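Local coordinates for alkane monooxygenase (Geobacillus thermodenitrificans, PDB 3B9O), which belongs to the luciferase-like monooxygenase family, folds as a TIM barrel and binds flavin mononucleotide, at residues H6-E11 and K276-I281; C168-E173 and H197-S202; D361-L366 and D373-V378. One frame throughout, in Å; residues are numbered along the deposited sequence.

In the fold
The chain starts with strand 6-12 of the barrel. Contact 1 joins that strand to strand 276-285 and closes a loop of 264 residues. Contact 2 is nested inside this loop. There the end of helix 154-174 meets residues 197-202, a turn that ends in the short strand 201-202. After contact 1 has closed, strand 374-378 comes back against helix 356-370, which precedes it, and makes contact 3, a short loop in series with the other two. Contacts 1 and 3 touch, because strand 374-378 runs between strands 6-12 and 276-285. Together they tie the closing strands to the outer helix layer. Contact 2 lies apart, its centre 31 Å from that of contact 1.

Contact 1: H6-E11 and K276-I281; sequences HINAFE and KMFAGI
His-6 and Asn-8 meet the ring of Phe-278 inside the TIM barrel. The two strands are not direct neighbours. Strand 374-378 runs between them and pairs in parallel with both, so the contact is made by side chains reaching past that strand. The short strand segments approach to 8.8 Å at an angle of 50°.

CB of His-6 lies 3.7 Å from CE2 of Phe-278. The same CE2 is also 3.7 Å from ND2 of Asn-8. One corner of the phenyl ring therefore serves both residues. The Asn-8 side chain crosses the phenylalanine at about a right angle, but its amide plane is only 15° from the ring plane. At the N-terminal ends of both segments, NE2 of His-6 stands 3.9 Å from NZ of Lys-276. The lysine chain bends at chi2 (-80°), which carries NZ toward the imidazole.

The second shell holds the polar groups. Asp-52 bonds ND1 of His-6. Lys-276 NZ is taken by the backbone oxygen of Leu-416. Asn-8 ND2 bonds both Asn-376 OD1 and Tyr-225 OH, which fixes the amide beside the ring. Tyr-225 also packs against Phe-278, and the bound flavin mononucleotide is about 8 Å from the Phe-278 side chain. On the intervening strand, the carbonyl carbon C of Gly-374 lies 3.6 Å from CD2 of Phe-278.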
loop_
_atom_site.group_PDB
_atom_site.type_symbol
_atom_site.label_atom_id
_atom_site.label_comp_id
_atom_site.label_asym_id
_atom_site.label_seq_id
_atom_site.Cartn_x
_atom_site.Cartn_y
_atom_site.Cartn_z
ATOM N N HIS A 6 -4.556 -12.570 5.476
ATOM C CA HIS A 6 -3.310 -11.900 5.077
ATOM C C HIS A 6 -3.075 -10.634 5.935
ATOM O O HIS A 6 -3.973 -9.822 6.130
ATOM C CB HIS A 6 -3.299 -11.587 3.566
ATOM C CG HIS A 6 -3.424 -12.797 2.686
ATOM N ND1 HIS A 6 -2.338 -13.565 2.305
ATOM C CD2 HIS A 6 -4.499 -13.333 2.061
ATOM C CE1 HIS A 6 -2.753 -14.553 1.528
ATOM N NE2 HIS A 6 -4.059 -14.437 1.368
ATOM N N ILE A 7 -1.873 -10.461 6.476
ATOM C CA ILE A 7 -1.605 -9.272 7.256
ATOM C C ILE A 7 -0.363 -8.551 6.747
ATOM O O ILE A 7 0.721 -9.152 6.657
ATOM C CB ILE A 7 -1.512 -9.579 8.769
ATOM C CG1 ILE A 7 -2.898 -10.032 9.304
ATOM C CG2 ILE A 7 -1.074 -8.342 9.559
ATOM C CD1 ILE A 7 -2.861 -10.714 10.609
ATOM N N ASN A 8 -0.541 -7.272 6.423
ATOM C CA ASN A 8 0.553 -6.370 6.070
ATOM C C ASN A 8 0.816 -5.336 7.170
ATOM O O ASN A 8 -0.123 -4.869 7.824
ATOM C CB ASN A 8 0.223 -5.588 4.807
ATOM C CG ASN A 8 -0.018 -6.464 3.611
ATOM O OD1 ASN A 8 0.464 -7.599 3.536
ATOM N ND2 ASN A 8 -0.763 -5.931 2.646
ATOM N N ALA A 9 2.078 -4.963 7.326
ATOM C CA ALA A 9 2.505 -3.914 8.240
ATOM C C ALA A 9 2.451 -2.606 7.485
ATOM O O ALA A 9 3.096 -2.468 6.448
ATOM C CB ALA A 9 3.907 -4.215 8.702
ATOM N N PHE A 10 1.656 -1.662 7.964
ATOM C CA PHE A 10 1.487 -0.376 7.285
ATOM C C PHE A 10 2.542 0.631 7.760
ATOM O O PHE A 10 2.660 0.956 8.966
ATOM C CB PHE A 10 0.089 0.184 7.516
ATOM C CG PHE A 10 -0.309 1.272 6.578
ATOM C CD1 PHE A 10 -0.020 1.193 5.220
ATOM C CD2 PHE A 10 -1.025 2.378 7.053
ATOM C CE1 PHE A 10 -0.410 2.205 4.347
ATOM C CE2 PHE A 10 -1.444 3.388 6.164
ATOM C CZ PHE A 10 -1.156 3.296 4.833
ATOM N N GLU A 11 3.295 1.151 6.802
ATOM C CA GLU A 11 4.465 1.968 7.153
ATOM C C GLU A 11 4.664 3.090 6.135
ATOM O O GLU A 11 4.022 3.119 5.096
ATOM C CB GLU A 11 5.690 1.012 7.232
ATOM C CG GLU A 11 6.982 1.507 7.809
ATOM C CD GLU A 11 6.874 2.301 9.138
ATOM O OE1 GLU A 11 6.501 3.472 9.090
ATOM O OE2 GLU A 11 7.224 1.785 10.200
ATOM N N LYS A 276 -7.874 -9.670 -4.166
ATOM C CA LYS A 276 -7.932 -9.732 -2.695
ATOM C C LYS A 276 -8.272 -8.367 -2.111
ATOM O O LYS A 276 -7.824 -7.335 -2.615
ATOM C CB LYS A 276 -6.579 -10.200 -2.153
ATOM C CG LYS A 276 -6.115 -11.513 -2.735
ATOM C CD LYS A 276 -6.800 -12.693 -2.047
ATOM C CE LYS A 276 -6.264 -14.020 -2.604
ATOM N NZ LYS A 276 -6.395 -15.154 -1.663
ATOM N N MET A 277 -9.086 -8.362 -1.065
ATOM C CA MET A 277 -9.591 -7.116 -0.469
ATOM C C MET A 277 -8.955 -6.959 0.895
ATOM O O MET A 277 -9.015 -7.896 1.698
ATOM C CB MET A 277 -11.113 -7.197 -0.331
ATOM C CG MET A 277 -11.829 -7.382 -1.694
ATOM S SD MET A 277 -11.703 -5.957 -2.792
ATOM C CE MET A 277 -12.505 -6.643 -4.240
ATOM N N PHE A 278 -8.329 -5.800 1.128
ATOM C CA PHE A 278 -7.601 -5.465 2.360
ATOM C C PHE A 278 -8.270 -4.261 3.057
ATOM O O PHE A 278 -8.608 -3.296 2.403
ATOM C CB PHE A 278 -6.130 -5.134 2.038
ATOM C CG PHE A 278 -5.296 -6.358 1.714
ATOM C CD1 PHE A 278 -5.354 -6.946 0.446
ATOM C CD2 PHE A 278 -4.463 -6.927 2.685
ATOM C CE1 PHE A 278 -4.563 -8.101 0.127
ATOM C CE2 PHE A 278 -3.698 -8.092 2.401
ATOM C CZ PHE A 278 -3.758 -8.673 1.113
ATOM N N ALA A 279 -8.529 -4.378 4.358
ATOM C CA ALA A 279 -9.022 -3.278 5.161
ATOM C C ALA A 279 -7.896 -2.743 6.026
ATOM O O ALA A 279 -6.922 -3.455 6.279
ATOM C CB ALA A 279 -10.182 -3.755 6.038
ATOM N N GLY A 280 -7.985 -1.481 6.449
ATOM C CA GLY A 280 -7.063 -0.972 7.470
ATOM C C GLY A 280 -7.599 -1.395 8.837
ATOM O O GLY A 280 -8.810 -1.629 9.011
ATOM N N ILE A 281 -6.700 -1.538 9.810
ATOM C CA ILE A 281 -7.098 -1.780 11.199
ATOM C C ILE A 281 -6.002 -1.243 12.112
ATOM O O ILE A 281 -4.816 -1.368 11.817
ATOM C CB ILE A 281 -7.379 -3.309 11.497
ATOM C CG1 ILE A 281 -7.928 -3.489 12.946
ATOM C CG2 ILE A 281 -6.167 -4.150 11.234
ATOM C CD1 ILE A 281 -8.608 -4.821 13.221
#

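Contact 2: C168-E173 and H197-S202; sequences CYKLWE and HEINHS
Lys-170 and His-201 cross at about a right angle, and the ammonium end of the lysine comes to the edge of the imidazole. NZ donates to ND1 of His-201 over 3.1 Å. The donor is tilted 21° out of the ring plane. The lysine chain is extended beyond CG, which carries NZ from the helix out to the ring. CG of His-201 is anti to its backbone N (chi1 171°), and the ring is thereby held out toward the helix. CB of His-201 lies 4.1 Å from CD of Lys-170, so the lysine is also touched along its stem.

Ile-199 packs at the base of the same lysine, against its backbone O and CB. CG2 of Ile-199 rests 3.6 Å from the backbone O of Lys-170. The other branch turns to the next residue of the helix: CD1 of Ile-199 meets CD2 of Leu-171 at 3.7 Å, with the two side chains oblique to each other. CG1 stands between the backbone N and the carbonyl carbon (chi1 62°), which sends CD1 toward Leu-171.

A water joins the two parts. It accepts from Lys-170 NZ at 2.9 Å and donates to the O of Ile-199 at 2.7 Å. The contact thus fastens the last turns of helix 154-174 to the turn before strand 201-202 and to the first residue of that strand, which pairs antiparallel with strand 207-208. The contact centre is about 25 Å from the centre of the chain.

Glu-166, one turn back on the helix, forms a salt bridge with NZ, and Glu-163 bonds NE2 of His-201. The lysine thus has three partners for its three N-H groups. Because ND1 accepts from the lysine, the histidine is probably neutral, with its proton on NE2 facing Glu-163.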
loop_
_atom_site.group_PDB
_atom_site.type_symbol
_atom_site.label_atom_id
_atom_site.label_comp_id
_atom_site.label_asym_id
_atom_site.label_seq_id
_atom_site.Cartn_x
_atom_site.Cartn_y
_atom_site.Cartn_z
ATOM N N CYS A 168 4.053 -0.476 -18.691
ATOM C CA CYS A 168 4.758 -1.382 -17.776
ATOM C C CYS A 168 4.440 -2.835 -18.087
ATOM O O CYS A 168 5.357 -3.669 -18.230
ATOM C CB CYS A 168 4.448 -1.003 -16.305
ATOM S SG CYS A 168 5.187 0.599 -15.903
ATOM N N TYR A 169 3.151 -3.151 -18.270
ATOM C CA TYR A 169 2.777 -4.539 -18.656
ATOM C C TYR A 169 3.494 -4.995 -19.938
ATOM O O TYR A 169 4.026 -6.103 -19.984
ATOM C CB TYR A 169 1.262 -4.703 -18.906
ATOM C CG TYR A 169 0.324 -4.467 -17.737
ATOM C CD1 TYR A 169 -0.975 -3.999 -17.975
ATOM C CD2 TYR A 169 0.718 -4.705 -16.399
ATOM C CE1 TYR A 169 -1.880 -3.783 -16.942
ATOM C CE2 TYR A 169 -0.195 -4.497 -15.331
ATOM C CZ TYR A 169 -1.484 -4.019 -15.627
ATOM O OH TYR A 169 -2.387 -3.817 -14.617
ATOM N N LYS A 170 3.509 -4.152 -20.989
ATOM C CA LYS A 170 4.232 -4.529 -22.235
ATOM C C LYS A 170 5.717 -4.805 -21.990
ATOM O O LYS A 170 6.230 -5.813 -22.418
ATOM C CB LYS A 170 4.076 -3.463 -23.305
ATOM C CG LYS A 170 2.635 -3.381 -23.881
ATOM C CD LYS A 170 2.453 -2.052 -24.634
ATOM C CE LYS A 170 1.003 -2.002 -25.106
ATOM N NZ LYS A 170 0.802 -0.967 -26.121
ATOM N N LEU A 171 6.387 -3.904 -21.287
ATOM C CA LEU A 171 7.793 -4.111 -20.870
ATOM C C LEU A 171 8.038 -5.395 -20.065
ATOM O O LEU A 171 8.921 -6.211 -20.366
ATOM C CB LEU A 171 8.307 -2.861 -20.102
ATOM C CG LEU A 171 8.337 -1.545 -20.905
ATOM C CD1 LEU A 171 8.622 -0.347 -20.009
ATOM C CD2 LEU A 171 9.374 -1.627 -22.094
ATOM N N TRP A 172 7.227 -5.584 -19.041
ATOM C CA TRP A 172 7.421 -6.675 -18.106
ATOM C C TRP A 172 7.049 -8.062 -18.616
ATOM O O TRP A 172 7.684 -9.023 -18.232
ATOM C CB TRP A 172 6.627 -6.401 -16.830
ATOM C CG TRP A 172 7.169 -5.279 -15.995
ATOM C CD1 TRP A 172 8.477 -4.926 -15.855
ATOM C CD2 TRP A 172 6.422 -4.443 -15.098
ATOM N NE1 TRP A 172 8.589 -3.881 -14.963
ATOM C CE2 TRP A 172 7.350 -3.580 -14.463
ATOM C CE3 TRP A 172 5.049 -4.325 -14.780
ATOM C CZ2 TRP A 172 6.950 -2.582 -13.559
ATOM C CZ3 TRP A 172 4.645 -3.355 -13.877
ATOM C CH2 TRP A 172 5.600 -2.490 -13.263
ATOM N N GLU A 173 6.007 -8.136 -19.449
ATOM C CA GLU A 173 5.381 -9.387 -19.867
ATOM C C GLU A 173 5.702 -9.728 -21.304
ATOM O O GLU A 173 5.779 -10.897 -21.655
ATOM C CB GLU A 173 3.849 -9.310 -19.764
ATOM C CG GLU A 173 3.275 -9.056 -18.337
ATOM C CD GLU A 173 3.486 -10.254 -17.420
ATOM O OE1 GLU A 173 3.640 -10.035 -16.211
ATOM O OE2 GLU A 173 3.491 -11.395 -17.915
ATOM N N HIS A 197 12.256 -8.105 -27.806
ATOM C CA HIS A 197 11.341 -7.386 -28.715
ATOM C C HIS A 197 11.052 -5.955 -28.327
ATOM O O HIS A 197 10.831 -5.660 -27.148
ATOM C CB HIS A 197 9.987 -8.139 -28.825
ATOM C CG HIS A 197 10.126 -9.589 -29.139
ATOM N ND1 HIS A 197 10.553 -10.039 -30.366
ATOM C CD2 HIS A 197 9.933 -10.694 -28.377
ATOM C CE1 HIS A 197 10.624 -11.353 -30.351
ATOM N NE2 HIS A 197 10.244 -11.776 -29.158
ATOM N N GLU A 198 11.031 -5.053 -29.320
ATOM C CA GLU A 198 10.452 -3.719 -29.132
ATOM C C GLU A 198 8.984 -3.910 -28.742
ATOM O O GLU A 198 8.363 -4.919 -29.095
ATOM C CB GLU A 198 10.556 -2.866 -30.405
ATOM C CG GLU A 198 11.904 -2.254 -30.629
ATOM C CD GLU A 198 12.068 -1.545 -31.976
ATOM O OE1 GLU A 198 11.125 -1.516 -32.817
ATOM O OE2 GLU A 198 13.175 -0.994 -32.179
ATOM N N ILE A 199 8.452 -2.982 -27.961
ATOM C CA ILE A 199 7.024 -3.033 -27.602
ATOM C C ILE A 199 6.188 -2.114 -28.489
ATOM O O ILE A 199 4.978 -2.294 -28.596
ATOM C CB ILE A 199 6.745 -2.708 -26.090
ATOM C CG1 ILE A 199 7.196 -1.272 -25.749
ATOM C CG2 ILE A 199 7.362 -3.809 -25.198
ATOM C CD1 ILE A 199 6.636 -0.678 -24.420
ATOM N N ASN A 200 6.834 -1.135 -29.115
ATOM C CA ASN A 200 6.146 -0.211 -30.018
ATOM C C ASN A 200 4.854 0.320 -29.455
ATOM O O ASN A 200 3.767 0.225 -30.090
ATOM C CB ASN A 200 5.920 -0.860 -31.381
ATOM C CG ASN A 200 7.207 -1.286 -32.010
ATOM O OD1 ASN A 200 7.388 -2.450 -32.323
ATOM N ND2 ASN A 200 8.148 -0.348 -32.133
ATOM N N HIS A 201 4.971 0.878 -28.255
ATOM C CA HIS A 201 3.839 1.491 -27.613
ATOM C C HIS A 201 3.659 2.920 -28.100
ATOM O O HIS A 201 4.593 3.699 -28.193
ATOM C CB HIS A 201 3.952 1.472 -26.077
ATOM C CG HIS A 201 2.891 2.285 -25.406
ATOM N ND1 HIS A 201 1.723 1.730 -24.944
ATOM C CD2 HIS A 201 2.789 3.615 -25.187
ATOM C CE1 HIS A 201 0.947 2.685 -24.460
ATOM N NE2 HIS A 201 1.577 3.835 -24.586
ATOM N N SER A 202 2.406 3.256 -28.342
ATOM C CA SER A 202 2.051 4.535 -28.881
ATOM C C SER A 202 0.681 4.849 -28.305
ATOM O O SER A 202 -0.267 4.122 -28.562
ATOM C CB SER A 202 2.007 4.394 -30.419
ATOM O OG SER A 202 2.351 5.631 -31.008
HETATM O O HOH W 1 2.339 -1.972 -28.386
#

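Contact 3: D361-L366 and D373-V378; sequences DEMQYL and DGFNLV
Phe-375 points from the barrel strand into the side of helix 356-370, where Met-363 and Leu-366 receive it. This is the helix-to-strand half of a beta-alpha-beta unit of the TIM barrel, in which the helix packs over the outside of the strand that follows it.

The inner side is tight. CE of Met-363 lies 3.7 Å from CD1 of Phe-375. The sulfur SD stands above the ring face, 5.4 Å from the centroid of Phe-375 and 21° off the ring normal, a Met-aromatic contact at long range. The bend at chi3 (65°) folds the methyl back toward the ring. The rim of the phenyl meets the helix itself: CZ of Phe-375 is 3.5 Å from the backbone O of Met-363, which lies near the ring plane. Leu-366 comes to the same rim, with CD2 in plane and 3.8 Å from CE2 of Phe-375. Leu-366 and Phe-375 cross at about a right angle. All three residues are buried, and the interaction is apolar apart from the carbonyl.

The other side of the helix is different. Gln-364 and Tyr-365 turn away from the strand, and Tyr-365 is exposed. Asp-361 forms salt bridges with Lys-357 and Arg-400 there.

Around these three residues, Phe-389 and Leu-397 of helix 384-399 pack on Met-363. Ile-281 of strand 276-285 touches both Met-363 and Phe-375. Ile-7 of strand 6-12 also reaches Met-363, so the contact lies over three adjacent barrel strands and beside the next helix.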
loop_
_atom_site.group_PDB
_atom_site.type_symbol
_atom_site.label_atom_id
_atom_site.label_comp_id
_atom_site.label_asym_id
_atom_site.label_seq_id
_atom_site.Cartn_x
_atom_site.Cartn_y
_atom_site.Cartn_z
ATOM N N ASP A 361 -11.461 -11.953 17.294
ATOM C CA ASP A 361 -12.927 -11.967 17.019
ATOM C C ASP A 361 -13.369 -10.879 16.024
ATOM O O ASP A 361 -14.100 -11.158 15.045
ATOM C CB ASP A 361 -13.759 -11.858 18.321
ATOM C CG ASP A 361 -13.682 -13.115 19.182
ATOM O OD1 ASP A 361 -13.302 -14.182 18.664
ATOM O OD2 ASP A 361 -13.988 -13.048 20.402
ATOM N N GLU A 362 -12.910 -9.660 16.270
ATOM C CA GLU A 362 -13.293 -8.512 15.427
ATOM C C GLU A 362 -12.672 -8.588 14.054
ATOM O O GLU A 362 -13.332 -8.298 13.062
ATOM C CB GLU A 362 -12.988 -7.185 16.135
ATOM C CG GLU A 362 -13.820 -7.090 17.408
ATOM C CD GLU A 362 -13.701 -5.763 18.118
ATOM O OE1 GLU A 362 -14.708 -5.370 18.758
ATOM O OE2 GLU A 362 -12.630 -5.112 18.055
ATOM N N MET A 363 -11.418 -9.037 13.988
ATOM C CA MET A 363 -10.785 -9.305 12.693
ATOM C C MET A 363 -11.523 -10.359 11.919
ATOM O O MET A 363 -11.822 -10.191 10.734
ATOM C CB MET A 363 -9.333 -9.687 12.893
ATOM C CG MET A 363 -8.478 -8.506 13.484
ATOM S SD MET A 363 -6.752 -9.041 13.726
ATOM C CE MET A 363 -6.218 -9.334 12.056
ATOM N N GLN A 364 -11.822 -11.453 12.600
ATOM C CA GLN A 364 -12.532 -12.570 12.008
ATOM C C GLN A 364 -13.933 -12.138 11.512
ATOM O O GLN A 364 -14.368 -12.564 10.440
ATOM C CB GLN A 364 -12.562 -13.752 12.996
ATOM C CG GLN A 364 -13.419 -14.955 12.532
ATOM C CD GLN A 364 -13.409 -16.086 13.527
ATOM O OE1 GLN A 364 -12.961 -15.937 14.680
ATOM N NE2 GLN A 364 -13.926 -17.230 13.106
ATOM N N TYR A 365 -14.600 -11.240 12.258
ATOM C CA TYR A 365 -15.951 -10.783 11.890
ATOM C C TYR A 365 -15.937 -10.067 10.537
ATOM O O TYR A 365 -16.755 -10.328 9.665
ATOM C CB TYR A 365 -16.495 -9.846 12.970
ATOM C CG TYR A 365 -18.006 -9.721 12.909
ATOM C CD1 TYR A 365 -18.608 -8.518 12.527
ATOM C CD2 TYR A 365 -18.833 -10.832 13.172
ATOM C CE1 TYR A 365 -20.015 -8.415 12.489
ATOM C CE2 TYR A 365 -20.263 -10.716 13.137
ATOM C CZ TYR A 365 -20.809 -9.495 12.795
ATOM O OH TYR A 365 -22.159 -9.327 12.717
ATOM N N LEU A 366 -14.988 -9.158 10.371
ATOM C CA LEU A 366 -14.821 -8.422 9.110
ATOM C C LEU A 366 -14.518 -9.358 7.953
ATOM O O LEU A 366 -15.145 -9.288 6.879
ATOM C CB LEU A 366 -13.731 -7.355 9.308
ATOM C CG LEU A 366 -13.933 -5.853 9.550
ATOM C CD1 LEU A 366 -15.343 -5.352 9.808
ATOM C CD2 LEU A 366 -12.888 -5.311 10.599
ATOM N N ASP A 373 -10.113 -10.064 2.780
ATOM C CA ASP A 373 -9.110 -11.126 2.714
ATOM C C ASP A 373 -7.925 -10.863 3.616
ATOM O O ASP A 373 -7.186 -11.778 3.936
ATOM C CB ASP A 373 -8.596 -11.273 1.274
ATOM C CG ASP A 373 -9.690 -11.704 0.319
ATOM O OD1 ASP A 373 -10.062 -10.911 -0.566
ATOM O OD2 ASP A 373 -10.203 -12.830 0.493
ATOM N N GLY A 374 -7.716 -9.618 4.007
ATOM C CA GLY A 374 -6.554 -9.271 4.821
ATOM C C GLY A 374 -6.654 -7.860 5.372
ATOM O O GLY A 374 -7.621 -7.146 5.115
ATOM N N PHE A 375 -5.631 -7.471 6.113
ATOM C CA PHE A 375 -5.567 -6.176 6.749
ATOM C C PHE A 375 -4.215 -5.510 6.538
ATOM O O PHE A 375 -3.156 -6.176 6.544
ATOM C CB PHE A 375 -5.814 -6.296 8.279
ATOM C CG PHE A 375 -7.192 -6.805 8.636
ATOM C CD1 PHE A 375 -7.435 -8.175 8.711
ATOM C CD2 PHE A 375 -8.241 -5.919 8.841
ATOM C CE1 PHE A 375 -8.697 -8.669 9.034
ATOM C CE2 PHE A 375 -9.511 -6.397 9.200
ATOM C CZ PHE A 375 -9.732 -7.780 9.279
ATOM N N ASN A 376 -4.251 -4.193 6.423
ATOM C CA ASN A 376 -3.035 -3.403 6.622
ATOM C C ASN A 376 -3.058 -2.914 8.059
ATOM O O ASN A 376 -3.992 -2.175 8.444
ATOM C CB ASN A 376 -2.963 -2.192 5.701
ATOM C CG ASN A 376 -2.458 -2.519 4.330
ATOM O OD1 ASN A 376 -2.041 -3.639 4.035
ATOM N ND2 ASN A 376 -2.498 -1.508 3.453
ATOM N N LEU A 377 -2.088 -3.361 8.853
ATOM C CA LEU A 377 -2.001 -2.958 10.247
ATOM C C LEU A 377 -1.346 -1.558 10.414
ATOM O O LEU A 377 -0.145 -1.358 10.155
ATOM C CB LEU A 377 -1.313 -4.043 11.094
ATOM C CG LEU A 377 -1.101 -3.788 12.603
ATOM C CD1 LEU A 377 -2.416 -3.560 13.355
ATOM C CD2 LEU A 377 -0.355 -4.962 13.215
ATOM N N VAL A 378 -2.173 -0.626 10.885
ATOM C CA VAL A 378 -1.827 0.752 11.096
ATOM C C VAL A 378 -1.171 0.889 12.481
ATOM O O VAL A 378 -1.642 0.278 13.467
ATOM C CB VAL A 378 -3.112 1.668 11.023
ATOM C CG1 VAL A 378 -2.746 3.157 11.206
ATOM C CG2 VAL A 378 -3.867 1.452 9.680
#